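Local coordinates for putative exported protein (PDB 3FZX) that is of uncertain function but binds calcium and, with its barrel-like fold related to the LolA and LolB carriers, may bind lipid, at residues 85-90 and 196-201. Sequence-based numbering, arbitrary orientation.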
loop_
_atom_site.group_PDB
_atom_site.type_symbol
_atom_site.label_atom_id
_atom_site.label_comp_id
_atom_site.label_asym_id
_atom_site.label_seq_id
_atom_site.Cartn_x
_atom_site.Cartn_y
_atom_site.Cartn_z
ATOM N N VAL A 85 -10.878 -3.127 -7.700
ATOM C CA VAL A 85 -11.431 -1.932 -8.350
ATOM C C VAL A 85 -10.832 -1.773 -9.768
ATOM O O VAL A 85 -11.377 -1.039 -10.567
ATOM C CB VAL A 85 -11.257 -0.608 -7.511
ATOM C CG1 VAL A 85 -11.489 -0.857 -6.022
ATOM C CG2 VAL A 85 -9.901 0.019 -7.735
ATOM N N ALA A 86 -9.718 -2.457 -10.073
ATOM C CA ALA A 86 -9.217 -2.538 -11.461
ATOM C C ALA A 86 -10.163 -3.313 -12.401
ATOM O O ALA A 86 -9.976 -3.268 -13.623
ATOM C CB ALA A 86 -7.797 -3.136 -11.531
ATOM N N THR A 87 -11.179 -3.991 -11.865
ATOM C CA THR A 87 -12.177 -4.613 -12.730
ATOM C C THR A 87 -13.156 -3.591 -13.294
ATOM O O THR A 87 -14.048 -3.962 -14.031
ATOM C CB THR A 87 -12.961 -5.773 -12.072
ATOM O OG1 THR A 87 -13.958 -5.257 -11.193
ATOM C CG2 THR A 87 -12.043 -6.710 -11.326
ATOM N N PHE A 88 -13.000 -2.306 -12.983
ATOM C CA PHE A 88 -13.836 -1.278 -13.623
ATOM C C PHE A 88 -13.448 -1.228 -15.111
ATOM O O PHE A 88 -12.287 -1.413 -15.439
ATOM C CB PHE A 88 -13.626 0.075 -12.950
ATOM C CG PHE A 88 -14.138 0.154 -11.508
ATOM C CD1 PHE A 88 -14.651 -0.963 -10.825
ATOM C CD2 PHE A 88 -14.055 1.365 -10.811
ATOM C CE1 PHE A 88 -15.100 -0.860 -9.504
ATOM C CE2 PHE A 88 -14.499 1.473 -9.481
ATOM C CZ PHE A 88 -15.012 0.356 -8.831
ATOM N N PRO A 89 -14.416 -1.022 -16.022
ATOM C CA PRO A 89 -14.096 -1.057 -17.455
ATOM C C PRO A 89 -12.980 -0.108 -17.941
ATOM O O PRO A 89 -12.172 -0.491 -18.802
ATOM C CB PRO A 89 -15.431 -0.672 -18.108
ATOM C CG PRO A 89 -16.447 -1.152 -17.168
ATOM C CD PRO A 89 -15.873 -0.936 -15.798
ATOM N N THR A 90 -12.950 1.107 -17.400
ATOM C CA THR A 90 -11.905 2.093 -17.742
ATOM C C THR A 90 -10.546 1.501 -17.451
ATOM O O THR A 90 -9.636 1.625 -18.246
ATOM C CB THR A 90 -12.095 3.442 -16.970
ATOM O OG1 THR A 90 -13.371 3.987 -17.308
ATOM C CG2 THR A 90 -11.013 4.468 -17.312
ATOM N N VAL A 196 -17.027 -11.604 -3.971
ATOM C CA VAL A 196 -17.866 -12.622 -4.600
ATOM C C VAL A 196 -18.634 -12.012 -5.774
ATOM O O VAL A 196 -18.870 -12.676 -6.783
ATOM C CB VAL A 196 -18.823 -13.228 -3.545
ATOM C CG1 VAL A 196 -19.887 -14.097 -4.157
ATOM C CG2 VAL A 196 -17.990 -14.037 -2.533
ATOM N N ARG A 197 -19.035 -10.749 -5.625
ATOM C CA ARG A 197 -19.801 -10.067 -6.639
ATOM C C ARG A 197 -19.580 -8.577 -6.499
ATOM O O ARG A 197 -19.345 -8.092 -5.388
ATOM C CB ARG A 197 -21.278 -10.407 -6.465
ATOM C CG ARG A 197 -22.208 -9.717 -7.476
ATOM C CD ARG A 197 -23.701 -9.994 -7.187
ATOM N NE ARG A 197 -24.517 -9.305 -8.186
ATOM C CZ ARG A 197 -24.819 -9.774 -9.403
ATOM N NH1 ARG A 197 -24.432 -10.978 -9.817
ATOM N NH2 ARG A 197 -25.524 -9.024 -10.235
ATOM N N SER A 198 -19.615 -7.863 -7.617
ATOM C CA SER A 198 -19.605 -6.408 -7.600
ATOM C C SER A 198 -20.411 -5.883 -8.767
ATOM O O SER A 198 -20.586 -6.580 -9.779
ATOM C CB SER A 198 -18.192 -5.843 -7.682
ATOM O OG SER A 198 -17.697 -5.964 -8.999
ATOM N N GLU A 199 -20.894 -4.650 -8.626
ATOM C CA GLU A 199 -21.687 -3.987 -9.655
ATOM C C GLU A 199 -21.314 -2.524 -9.685
ATOM O O GLU A 199 -21.152 -1.923 -8.624
ATOM C CB GLU A 199 -23.173 -4.092 -9.335
ATOM C CG GLU A 199 -23.737 -5.493 -9.385
ATOM C CD GLU A 199 -25.161 -5.566 -8.857
ATOM O OE1 GLU A 199 -25.746 -4.524 -8.496
ATOM O OE2 GLU A 199 -25.685 -6.677 -8.791
ATOM N N GLN A 200 -21.192 -1.950 -10.892
ATOM C CA GLN A 200 -20.879 -0.537 -11.059
ATOM C C GLN A 200 -21.983 0.180 -11.822
ATOM O O GLN A 200 -22.486 -0.342 -12.828
ATOM C CB GLN A 200 -19.539 -0.352 -11.771
ATOM C CG GLN A 200 -18.347 -0.938 -10.979
ATOM C CD GLN A 200 -18.288 -2.454 -11.055
ATOM O OE1 GLN A 200 -18.406 -3.019 -12.140
ATOM N NE2 GLN A 200 -18.122 -3.122 -9.902
ATOM N N TYR A 201 -22.343 1.371 -11.319
ATOM C CA TYR A 201 -23.377 2.260 -11.888
ATOM C C TYR A 201 -22.831 3.655 -12.126
ATOM O O TYR A 201 -21.893 4.065 -11.458
ATOM C CB TYR A 201 -24.544 2.398 -10.920
ATOM C CG TYR A 201 -25.238 1.093 -10.641
ATOM C CD1 TYR A 201 -24.763 0.253 -9.652
ATOM C CD2 TYR A 201 -26.358 0.685 -11.375
ATOM C CE1 TYR A 201 -25.370 -0.952 -9.384
ATOM C CE2 TYR A 201 -26.983 -0.536 -11.102
ATOM C CZ TYR A 201 -26.462 -1.345 -10.107
ATOM O OH TYR A 201 -26.996 -2.558 -9.785
#
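Phe88 and Gln200 meet because both carry CG beside the backbone N and anti to the carbonyl carbon; in the glutamine this torsion (chi1 -62°) brings CG up to the ring, and a bend at chi2, 75°, folds the amide back beside it. The pair illustrates how a closed antiparallel β-barrel, here of the DUF3108-like family in the LolA/LolB clan, is filled from within: a connection between strands 77-81 and 99-107 turns inward and touches the inner surface of strand 194-202. The nearest CA atoms across the segments, those of Phe88 and Gln200, are 7.5 Å apart, and the contact buries 135 Å². Phe88 CE1 lies 3.6 Å from Gln200 CG, and CD1 of the same ring is 3.7 Å from that methylene, which approaches obliquely. The amide behind it is inclined 31° to the ring. Gln200 CD stays 3.9 Å from Phe88 CE1, farther than CG, so the aliphatic part of the glutamine leads the apolar contact. Tyr170 and Met172 of strand 161-175 touch both side chains, and Ile143 of strand 136-158 also meets the phenylalanine, placing the pair within the buried interior.

Phe88 is the N-cap residue of helix 89-94, following the 3-10 turn in which its N bonds to Val85 O; that carbonyl oxygen also sits 3.1 Å above the ring plane, toward the rim. Thr87 and Ser198 approach more loosely, their hydroxyls serving other partners: Asp84 O for the threonine and Ser211 OG for the serine. The outward-pointing Glu199 belongs to a separate polar cluster, accepting a hydrogen bond from Tyr201 OH at OE1, while in a side-on salt bridge Arg197 NE and NH2 both grip its OE2, at 2.9 and 2.8 Å, from opposite faces of the carboxylate plane.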